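Local structure of extracellular protein containing a SCP domain (Bacillus anthracis, 4IFA) at residues Asn314-Leu323 and Phe331-Lys339; Thr151-Val159 and Ala166-Thr174. The protein is of unknown function but is an extracellular protein that pairs a CAP-associated N-terminal region with an SCP domain of the cysteine-rich secretory protein family. All blocks are in the same frame, centred on the assembly; numbering follows the deposited sequence. Where two conformers were deposited one is given.

Contact 1. Residues Asn314-Leu323 and Phe331-Lys339; sequences NLLNEQFTGL and FYTQNFIRK
The backbones of Thr-321 and Gly-322 sit together opposite Ile-337, making a classic beta bulge at the start of the antiparallel hairpin formed by strands 322-328 and 331-338 in the SCP domain. The backbone bonds gather on one carbonyl: Ile-337 O accepts from Thr-321 N at 2.8 Å and from Gly-322 N at 2.9 Å, while Ile-337 N returns a bond to Gly-322 O. Beyond the bulge, Leu-323 and Phe-336 form a non-hydrogen-bonded pair.

The apolar part is built around Phe-336. Its CB sits over the centre of the Phe-320 ring, 3.5 Å from the centroid, a CH-pi contact. The two rings run nearly parallel (22°), but are displaced laterally until little of one ring lies above the other. A chi1 of 176° swings the Leu-323 branch away from its own amide N and lays CD1 over one face of the Phe-336 ring, 4.0 Å from the centroid; Asn-314 O lies off-centre over the opposite face, and Leu-315 CD2 meets the ring edge at CZ. The same CD2 reaches the amide of Gln-334, whose OE1 accepts from Asn-290 ND2, while Asn-314 ND2 donates to Asn-290 OD1. Helix 309-315 is thus packed against the hairpin through its last turn.

Side-chain polar bonds tie down the outer end. Thr-321 OG1 accepts from Lys-339 N, while Lys-339 NZ makes a salt bridge to Asp-243. The Arg-338 chain stays extended from CG to NE, running past Gln-319 O, and its NH1 then bonds that carbonyl oxygen at 2.9 Å, with the acceptor within 5° of the guanidinium plane.

Contact 2. Residues Thr151-Val159 and Ala166-Thr174; sequences TEVMEQPLV and AQLYFDHFT
Gln-156 OE1 is approached from two directions: a water donates to it at 2.7 Å, and Gln-167 NE2 lies 2.8 Å from that oxygen. The water also bonds Tyr-169 OH, which is held in turn by Arg-181, so the hydroxyl and the amide share one bridge. These groups sit beside the antiparallel hairpin of strands 158-161 and 164-171, at the edge of the seven-stranded sheet in the CAP-associated N-terminal domain. Gln-156 has just left helix 150-155; its CG takes the place between backbone N and carbonyl carbon (chi1 52°), and the extended chain runs alongside Tyr-169, with CB 3.8 Å from Tyr-169 CD1.

The backbone ladder starts before the edge strand does. Phe-170 N bonds Glu-155 O at 2.8 Å, which docks the end of the helix on strand 164-171. Leu-168 N then meets Pro-157 O almost head-on, and Val-159 and Ala-166 exchange two bonds as a hydrogen-bonded pair.

On the sheet face carrying Val-159 and Ala-166, Val-159 CG1 packs on Ala-166 CB at 3.7 Å and reaches Leu-168 CD1. Nearby, Pro-157 puts CD at the edge of the Phe-170 ring, 4.0 Å from CD2, while Tyr-122 meets Phe-170 edge-to-face. Past the strand, Glu-155 runs alongside His-172 and sets OE2 over a face of the imidazole, the carboxylate and ring planes 22° apart; His-172 ND1 is instead hydrogen-bonded to Asn-307 OD1.

In the fold
Contacts 1 and 2 fall in different family regions of the chain, with centres 25 Å apart and nearest atoms about 7 Å apart, yet both are largely buried and both join a hairpin to the tail of the helix that precedes it. Contact 1 belongs to the four-stranded mixed sheet and relies on aromatic and leucine packing, with charged groups towards the chain's C-terminal end. Contact 2 lies at the border of an antiparallel sheet and depends more on backbone bonds and a water-linked polar cluster. The two regions meet between them: Asp-171 makes a salt bridge to Arg-312 on helix 309-315, the helix whose end packs in contact 1, and Tyr-169 touches helix 298-306.

Contact 1. Residues Asn314-Leu323 and Phe331-Lys339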
loop_
_atom_site.group_PDB
_atom_site.type_symbol
_atom_site.label_atom_id
_atom_site.label_comp_id
_atom_site.label_asym_id
_atom_site.label_seq_id
_atom_site.Cartn_x
_atom_site.Cartn_y
_atom_site.Cartn_z
ATOM N N ASN A 314 16.026 -1.912 -6.224
ATOM C CA ASN A 314 16.305 -2.093 -4.806
ATOM C C ASN A 314 15.356 -3.113 -4.182
ATOM O O ASN A 314 15.787 -4.007 -3.446
ATOM C CB ASN A 314 16.229 -0.778 -4.034
ATOM C CG ASN A 314 17.359 0.155 -4.337
ATOM O OD1 ASN A 314 18.520 -0.273 -4.497
ATOM N ND2 ASN A 314 17.044 1.437 -4.395
ATOM N N LEU A 315 14.069 -3.033 -4.539
ATOM C CA LEU A 315 13.101 -4.008 -4.039
ATOM C C LEU A 315 13.491 -5.433 -4.323
ATOM O O LEU A 315 13.299 -6.324 -3.511
ATOM C CB LEU A 315 11.727 -3.767 -4.666
ATOM C CG LEU A 315 11.024 -2.488 -4.239
ATOM C CD1 LEU A 315 9.790 -2.252 -5.137
ATOM C CD2 LEU A 315 10.575 -2.461 -2.777
ATOM N N LEU A 316 14.067 -5.657 -5.501
ATOM C CA LEU A 316 14.329 -7.014 -5.991
ATOM C C LEU A 316 15.779 -7.465 -5.861
ATOM O O LEU A 316 16.159 -8.503 -6.388
ATOM C CB LEU A 316 13.861 -7.161 -7.457
ATOM C CG LEU A 316 12.388 -6.863 -7.728
ATOM C CD1 LEU A 316 12.036 -7.133 -9.183
ATOM C CD2 LEU A 316 11.482 -7.622 -6.782
ATOM N N ASN A 317 16.587 -6.712 -5.117
ATOM C CA ASN A 317 17.995 -7.062 -4.988
ATOM C C ASN A 317 18.194 -8.155 -3.969
ATOM O O ASN A 317 17.970 -7.951 -2.784
ATOM C CB ASN A 317 18.815 -5.820 -4.626
ATOM C CG ASN A 317 20.317 -6.062 -4.722
ATOM O OD1 ASN A 317 20.796 -7.201 -4.818
ATOM N ND2 ASN A 317 21.076 -4.968 -4.728
ATOM N N GLU A 318 18.613 -9.330 -4.420
ATOM C CA GLU A 318 18.834 -10.448 -3.513
ATOM C C GLU A 318 19.994 -10.185 -2.521
ATOM O O GLU A 318 20.091 -10.847 -1.467
ATOM C CB GLU A 318 19.097 -11.741 -4.315
ATOM C CG GLU A 318 19.178 -13.010 -3.443
ATOM C CD GLU A 318 18.968 -14.298 -4.227
ATOM O OE1 GLU A 318 19.441 -14.370 -5.391
ATOM O OE2 GLU A 318 18.341 -15.245 -3.677
ATOM N N GLN A 319 20.882 -9.246 -2.847
ATOM C CA GLN A 319 22.016 -8.942 -1.954
ATOM C C GLN A 319 21.553 -8.364 -0.599
ATOM O O GLN A 319 22.274 -8.501 0.404
ATOM C CB GLN A 319 22.996 -7.943 -2.595
ATOM C CG GLN A 319 23.767 -8.398 -3.830
ATOM C CD GLN A 319 24.430 -7.219 -4.573
ATOM O OE1 GLN A 319 23.905 -6.110 -4.578
ATOM N NE2 GLN A 319 25.571 -7.470 -5.235
ATOM N N PHE A 320 20.415 -7.665 -0.580
ATOM C CA PHE A 320 19.902 -7.063 0.654
ATOM C C PHE A 320 19.295 -8.097 1.590
ATOM O O PHE A 320 18.618 -9.041 1.155
ATOM C CB PHE A 320 18.886 -5.972 0.366
ATOM C CG PHE A 320 19.452 -4.786 -0.342
ATOM C CD1 PHE A 320 20.671 -4.224 0.034
ATOM C CD2 PHE A 320 18.731 -4.174 -1.357
ATOM C CE1 PHE A 320 21.156 -3.107 -0.628
ATOM C CE2 PHE A 320 19.228 -3.056 -2.013
ATOM C CZ PHE A 320 20.420 -2.528 -1.634
ATOM N N THR A 321 19.570 -7.908 2.880
ATOM C CA THR A 321 19.105 -8.754 3.950
ATOM C C THR A 321 18.168 -8.070 4.920
ATOM O O THR A 321 17.387 -8.751 5.599
ATOM C CB THR A 321 20.288 -9.320 4.764
ATOM O OG1 THR A 321 21.073 -8.262 5.341
ATOM C CG2 THR A 321 21.178 -10.175 3.863
ATOM N N GLY A 322 18.231 -6.745 5.007
ATOM C CA GLY A 322 17.465 -5.980 5.979
ATOM C C GLY A 322 16.830 -4.755 5.352
ATOM O O GLY A 322 17.228 -4.284 4.292
ATOM N N LEU A 323 15.857 -4.211 6.066
ATOM C CA LEU A 323 15.101 -3.044 5.651
ATOM C C LEU A 323 14.619 -2.259 6.831
ATOM O O LEU A 323 14.033 -2.823 7.752
ATOM C CB LEU A 323 13.882 -3.444 4.798
ATOM C CG LEU A 323 12.904 -2.379 4.330
ATOM C CD1 LEU A 323 13.599 -1.291 3.527
ATOM C CD2 LEU A 323 11.735 -3.010 3.572
ATOM N N PHE A 331 6.246 11.814 3.349
ATOM C CA PHE A 331 7.577 11.530 2.837
ATOM C C PHE A 331 7.903 10.129 3.343
ATOM O O PHE A 331 7.857 9.870 4.549
ATOM C CB PHE A 331 8.606 12.589 3.317
ATOM C CG PHE A 331 8.497 13.902 2.601
ATOM C CD1 PHE A 331 9.399 14.248 1.592
ATOM C CD2 PHE A 331 7.424 14.742 2.854
ATOM C CE1 PHE A 331 9.239 15.417 0.898
ATOM C CE2 PHE A 331 7.285 15.933 2.166
ATOM C CZ PHE A 331 8.191 16.230 1.183
ATOM N N TYR A 332 8.230 9.256 2.405
ATOM C CA TYR A 332 8.450 7.839 2.647
ATOM C C TYR A 332 9.818 7.420 2.183
ATOM O O TYR A 332 10.215 7.697 1.041
ATOM C CB TYR A 332 7.429 7.017 1.816
ATOM C CG TYR A 332 5.976 7.466 1.938
ATOM C CD1 TYR A 332 5.111 6.872 2.862
ATOM C CD2 TYR A 332 5.459 8.446 1.113
ATOM C CE1 TYR A 332 3.800 7.239 2.968
ATOM C CE2 TYR A 332 4.115 8.837 1.231
ATOM C CZ TYR A 332 3.294 8.230 2.147
ATOM O OH TYR A 332 1.976 8.615 2.274
ATOM N N THR A 333 10.589 6.790 3.087
ATOM C CA THR A 333 11.933 6.343 2.775
ATOM C C THR A 333 12.160 4.896 3.175
ATOM O O THR A 333 11.919 4.523 4.315
ATOM C CB THR A 333 12.979 7.211 3.534
ATOM O OG1 THR A 333 12.866 8.583 3.129
ATOM C CG2 THR A 333 14.413 6.774 3.289
ATOM N N GLN A 334 12.642 4.107 2.220
ATOM C CA GLN A 334 13.152 2.761 2.485
ATOM C C GLN A 334 14.661 2.830 2.482
ATOM O O GLN A 334 15.255 3.328 1.509
ATOM C CB GLN A 334 12.750 1.777 1.386
ATOM C CG GLN A 334 11.293 1.393 1.343
ATOM C CD GLN A 334 10.963 0.480 0.172
ATOM O OE1 GLN A 334 11.400 0.709 -0.960
ATOM N NE2 GLN A 334 10.195 -0.594 0.437
ATOM N N ASN A 335 15.287 2.264 3.518
ATOM C CA ASN A 335 16.730 2.062 3.538
ATOM C C ASN A 335 16.971 0.554 3.662
ATOM O O ASN A 335 16.614 -0.099 4.648
ATOM C CB ASN A 335 17.449 2.866 4.624
ATOM C CG ASN A 335 17.578 4.347 4.299
ATOM O OD1 ASN A 335 17.225 4.834 3.178
ATOM N ND2 ASN A 335 18.071 5.090 5.274
ATOM N N PHE A 336 17.574 -0.005 2.615
ATOM C CA PHE A 336 17.888 -1.417 2.512
ATOM C C PHE A 336 19.342 -1.597 2.917
ATOM O O PHE A 336 20.197 -0.775 2.570
ATOM C CB PHE A 336 17.760 -1.895 1.044
ATOM C CG PHE A 336 16.386 -1.795 0.445
ATOM C CD1 PHE A 336 15.555 -2.900 0.451
ATOM C CD2 PHE A 336 15.946 -0.621 -0.146
ATOM C CE1 PHE A 336 14.298 -2.834 -0.105
ATOM C CE2 PHE A 336 14.674 -0.531 -0.681
ATOM C CZ PHE A 336 13.859 -1.652 -0.661
ATOM N N ILE A 337 19.640 -2.682 3.629
ATOM C CA ILE A 337 21.017 -3.005 3.997
ATOM C C ILE A 337 21.320 -4.479 3.837
ATOM O O ILE A 337 20.431 -5.331 3.734
ATOM C CB ILE A 337 21.384 -2.602 5.447
ATOM C CG1 ILE A 337 20.458 -3.295 6.461
ATOM C CG2 ILE A 337 21.274 -1.045 5.621
ATOM C CD1 ILE A 337 20.963 -3.149 7.914
ATOM N N ARG A 338 22.613 -4.746 3.721
ATOM C CA ARG A 338 23.159 -6.082 3.760
ATOM C C ARG A 338 24.082 -6.139 4.954
ATOM O O ARG A 338 24.988 -5.304 5.089
ATOM C CB ARG A 338 23.985 -6.448 2.509
ATOM C CG ARG A 338 24.590 -7.846 2.599
ATOM C CD ARG A 338 25.408 -8.169 1.365
ATOM N NE ARG A 338 26.027 -9.482 1.432
ATOM C CZ ARG A 338 25.481 -10.624 1.034
ATOM N NH1 ARG A 338 24.236 -10.648 0.554
ATOM N NH2 ARG A 338 26.176 -11.748 1.138
ATOM N N LYS A 339 23.880 -7.108 5.816
ATOM C CA LYS A 339 24.856 -7.346 6.867
ATOM C C LYS A 339 24.934 -8.834 7.178
ATOM O O LYS A 339 24.199 -9.634 6.595
ATOM C CB LYS A 339 24.611 -6.474 8.096
ATOM C CG LYS A 339 23.251 -6.673 8.715
ATOM C CD LYS A 339 23.087 -5.820 9.941
ATOM C CE LYS A 339 21.746 -6.044 10.607
ATOM N NZ LYS A 339 21.648 -5.205 11.840
ATOM O OXT LYS A 339 25.804 -9.252 7.967
#

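Contact 2. Residues Thr151-Val159 and Ala166-Thr174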
loop_
_atom_site.group_PDB
_atom_site.type_symbol
_atom_site.label_atom_id
_atom_site.label_comp_id
_atom_site.label_asym_id
_atom_site.label_seq_id
_atom_site.Cartn_x
_atom_site.Cartn_y
_atom_site.Cartn_z
ATOM N N THR A 151 -1.046 6.495 -17.720
ATOM C CA THR A 151 -0.254 5.691 -16.765
ATOM C C THR A 151 -1.117 5.094 -15.666
ATOM O O THR A 151 -0.987 3.910 -15.336
ATOM C CB THR A 151 0.875 6.551 -16.170
ATOM O OG1 THR A 151 1.669 7.054 -17.255
ATOM C CG2 THR A 151 1.759 5.754 -15.192
ATOM N N GLU A 152 -1.980 5.919 -15.086
ATOM C CA GLU A 152 -2.903 5.468 -14.053
ATOM C C GLU A 152 -3.872 4.373 -14.549
ATOM O O GLU A 152 -4.176 3.417 -13.826
ATOM C CB GLU A 152 -3.643 6.673 -13.459
ATOM C CG GLU A 152 -2.687 7.539 -12.604
ATOM C CD GLU A 152 -3.209 8.928 -12.274
ATOM O OE1 GLU A 152 -4.119 9.433 -12.964
ATOM O OE2 GLU A 152 -2.665 9.542 -11.324
ATOM N N VAL A 153 -4.349 4.501 -15.790
ATOM C CA VAL A 153 -5.219 3.486 -16.340
ATOM C C VAL A 153 -4.505 2.107 -16.444
ATOM O O VAL A 153 -5.152 1.061 -16.283
ATOM C CB VAL A 153 -5.818 3.939 -17.700
ATOM C CG1 VAL A 153 -6.476 2.785 -18.468
ATOM C CG2 VAL A 153 -6.809 5.075 -17.468
HETATM N N MSE A 154 -3.196 2.114 -16.702
HETATM C CA MSE A 154 -2.421 0.864 -16.806
HETATM C C MSE A 154 -1.840 0.344 -15.505
HETATM O O MSE A 154 -1.572 -0.858 -15.400
HETATM C CB MSE A 154 -1.275 1.013 -17.793
HETATM C CG MSE A 154 -1.730 1.182 -19.238
HETATM SE SE MSE A 154 -0.264 1.333 -20.504
HETATM C CE MSE A 154 0.382 3.104 -20.031
ATOM N N GLU A 155 -1.612 1.236 -14.539
ATOM C CA GLU A 155 -1.043 0.847 -13.251
ATOM C C GLU A 155 -1.987 0.731 -12.074
ATOM O O GLU A 155 -1.696 -0.047 -11.159
ATOM C CB GLU A 155 0.114 1.820 -12.856
ATOM C CG GLU A 155 1.237 1.775 -13.898
ATOM C CD GLU A 155 2.425 2.681 -13.601
ATOM O OE1 GLU A 155 2.427 3.391 -12.572
ATOM O OE2 GLU A 155 3.335 2.708 -14.457
ATOM N N GLN A 156 -3.050 1.537 -12.044
ATOM C CA GLN A 156 -3.960 1.583 -10.900
ATOM C C GLN A 156 -5.352 2.101 -11.254
ATOM O O GLN A 156 -5.842 3.062 -10.648
ATOM C CB GLN A 156 -3.337 2.400 -9.764
ATOM C CG GLN A 156 -2.856 3.785 -10.229
ATOM C CD GLN A 156 -2.519 4.731 -9.098
ATOM O OE1 GLN A 156 -3.273 4.849 -8.137
ATOM N NE2 GLN A 156 -1.422 5.474 -9.250
ATOM N N PRO A 157 -5.994 1.448 -12.246
ATOM C CA PRO A 157 -7.326 1.860 -12.679
ATOM C C PRO A 157 -8.396 1.615 -11.584
ATOM O O PRO A 157 -8.160 0.882 -10.620
ATOM C CB PRO A 157 -7.583 0.973 -13.918
ATOM C CG PRO A 157 -6.786 -0.251 -13.632
ATOM C CD PRO A 157 -5.523 0.274 -13.016
ATOM N N LEU A 158 -9.572 2.211 -11.794
ATOM C CA LEU A 158 -10.714 2.144 -10.867
ATOM C C LEU A 158 -11.937 1.525 -11.538
ATOM O O LEU A 158 -12.287 1.898 -12.664
ATOM C CB LEU A 158 -11.076 3.553 -10.380
ATOM C CG LEU A 158 -11.893 3.564 -9.086
ATOM C CD1 LEU A 158 -11.031 3.207 -7.836
ATOM C CD2 LEU A 158 -12.592 4.922 -8.901
ATOM N N VAL A 159 -12.587 0.578 -10.857
ATOM C CA VAL A 159 -13.790 -0.093 -11.377
ATOM C C VAL A 159 -14.891 -0.001 -10.319
ATOM O O VAL A 159 -14.629 -0.198 -9.130
ATOM C CB VAL A 159 -13.505 -1.577 -11.766
ATOM C CG1 VAL A 159 -13.187 -2.403 -10.555
ATOM C CG2 VAL A 159 -14.676 -2.206 -12.538
ATOM N N ALA A 166 -13.280 -0.321 -6.635
ATOM C CA ALA A 166 -12.092 -1.166 -6.484
ATOM C C ALA A 166 -10.983 -0.535 -7.295
ATOM O O ALA A 166 -11.127 -0.341 -8.488
ATOM C CB ALA A 166 -12.315 -2.600 -6.973
ATOM N N GLN A 167 -9.889 -0.193 -6.641
ATOM C CA GLN A 167 -8.681 0.301 -7.304
ATOM C C GLN A 167 -7.804 -0.934 -7.511
ATOM O O GLN A 167 -7.438 -1.619 -6.553
ATOM C CB GLN A 167 -7.966 1.319 -6.422
ATOM C CG GLN A 167 -6.748 2.038 -6.999
ATOM C CD GLN A 167 -6.202 3.105 -6.019
ATOM O OE1 GLN A 167 -6.419 3.040 -4.805
ATOM N NE2 GLN A 167 -5.448 4.049 -6.552
ATOM N N LEU A 168 -7.443 -1.184 -8.760
ATOM C CA LEU A 168 -6.743 -2.416 -9.154
ATOM C C LEU A 168 -5.285 -2.090 -9.394
ATOM O O LEU A 168 -4.937 -1.506 -10.414
ATOM C CB LEU A 168 -7.397 -3.027 -10.398
ATOM C CG LEU A 168 -8.915 -3.265 -10.333
ATOM C CD1 LEU A 168 -9.418 -3.782 -11.697
ATOM C CD2 LEU A 168 -9.268 -4.234 -9.235
ATOM N N TYR A 169 -4.426 -2.486 -8.455
ATOM C CA TYR A 169 -3.013 -2.165 -8.548
ATOM C C TYR A 169 -2.279 -3.224 -9.362
ATOM O O TYR A 169 -2.290 -4.415 -9.028
ATOM C CB TYR A 169 -2.386 -2.051 -7.163
ATOM C CG TYR A 169 -2.658 -0.772 -6.399
ATOM C CD1 TYR A 169 -2.102 0.433 -6.812
ATOM C CD2 TYR A 169 -3.394 -0.767 -5.209
ATOM C CE1 TYR A 169 -2.276 1.595 -6.113
ATOM C CE2 TYR A 169 -3.552 0.404 -4.488
ATOM C CZ TYR A 169 -3.003 1.567 -4.943
ATOM O OH TYR A 169 -3.079 2.748 -4.216
ATOM N N PHE A 170 -1.619 -2.769 -10.427
ATOM C CA PHE A 170 -0.822 -3.634 -11.304
ATOM C C PHE A 170 0.677 -3.342 -11.182
ATOM O O PHE A 170 1.080 -2.219 -10.894
ATOM C CB PHE A 170 -1.211 -3.412 -12.761
ATOM C CG PHE A 170 -2.515 -4.012 -13.128
ATOM C CD1 PHE A 170 -2.583 -5.320 -13.583
ATOM C CD2 PHE A 170 -3.693 -3.306 -12.965
ATOM C CE1 PHE A 170 -3.830 -5.916 -13.880
ATOM C CE2 PHE A 170 -4.909 -3.885 -13.257
ATOM C CZ PHE A 170 -4.978 -5.182 -13.700
ATOM N N ASP A 171 1.459 -4.377 -11.447
ATOM C CA ASP A 171 2.862 -4.257 -11.773
ATOM C C ASP A 171 2.872 -4.164 -13.295
ATOM O O ASP A 171 2.597 -5.155 -13.974
ATOM C CB ASP A 171 3.581 -5.519 -11.292
ATOM C CG ASP A 171 5.045 -5.523 -11.659
ATOM O OD1 ASP A 171 5.426 -4.945 -12.707
ATOM O OD2 ASP A 171 5.846 -6.052 -10.849
ATOM N N HIS A 172 3.108 -2.974 -13.833
ATOM C CA HIS A 172 3.019 -2.789 -15.305
ATOM C C HIS A 172 4.140 -3.466 -16.030
ATOM O O HIS A 172 4.071 -3.619 -17.266
ATOM C CB HIS A 172 2.932 -1.322 -15.742
ATOM C CG HIS A 172 4.249 -0.638 -15.897
ATOM N ND1 HIS A 172 4.933 -0.077 -14.839
ATOM C CD2 HIS A 172 4.995 -0.384 -17.003
ATOM C CE1 HIS A 172 6.052 0.470 -15.283
ATOM N NE2 HIS A 172 6.111 0.309 -16.599
ATOM N N PHE A 173 5.210 -3.845 -15.330
ATOM C CA PHE A 173 6.340 -4.533 -16.019
ATOM C C PHE A 173 5.974 -5.993 -16.283
ATOM O O PHE A 173 6.367 -6.545 -17.309
ATOM C CB PHE A 173 7.631 -4.466 -15.190
ATOM C CG PHE A 173 8.153 -3.065 -14.995
ATOM C CD1 PHE A 173 8.685 -2.366 -16.051
ATOM C CD2 PHE A 173 8.171 -2.482 -13.735
ATOM C CE1 PHE A 173 9.191 -1.097 -15.881
ATOM C CE2 PHE A 173 8.681 -1.204 -13.559
ATOM C CZ PHE A 173 9.185 -0.520 -14.614
ATOM N N THR A 174 5.231 -6.602 -15.369
ATOM C CA THR A 174 4.802 -7.989 -15.551
ATOM C C THR A 174 3.356 -8.082 -16.023
ATOM O O THR A 174 2.909 -9.181 -16.424
ATOM C CB THR A 174 4.945 -8.803 -14.291
ATOM O OG1 THR A 174 4.095 -8.242 -13.284
ATOM C CG2 THR A 174 6.426 -8.784 -13.788
HETATM O O HOH W 1 -2.116 4.962 -5.684
#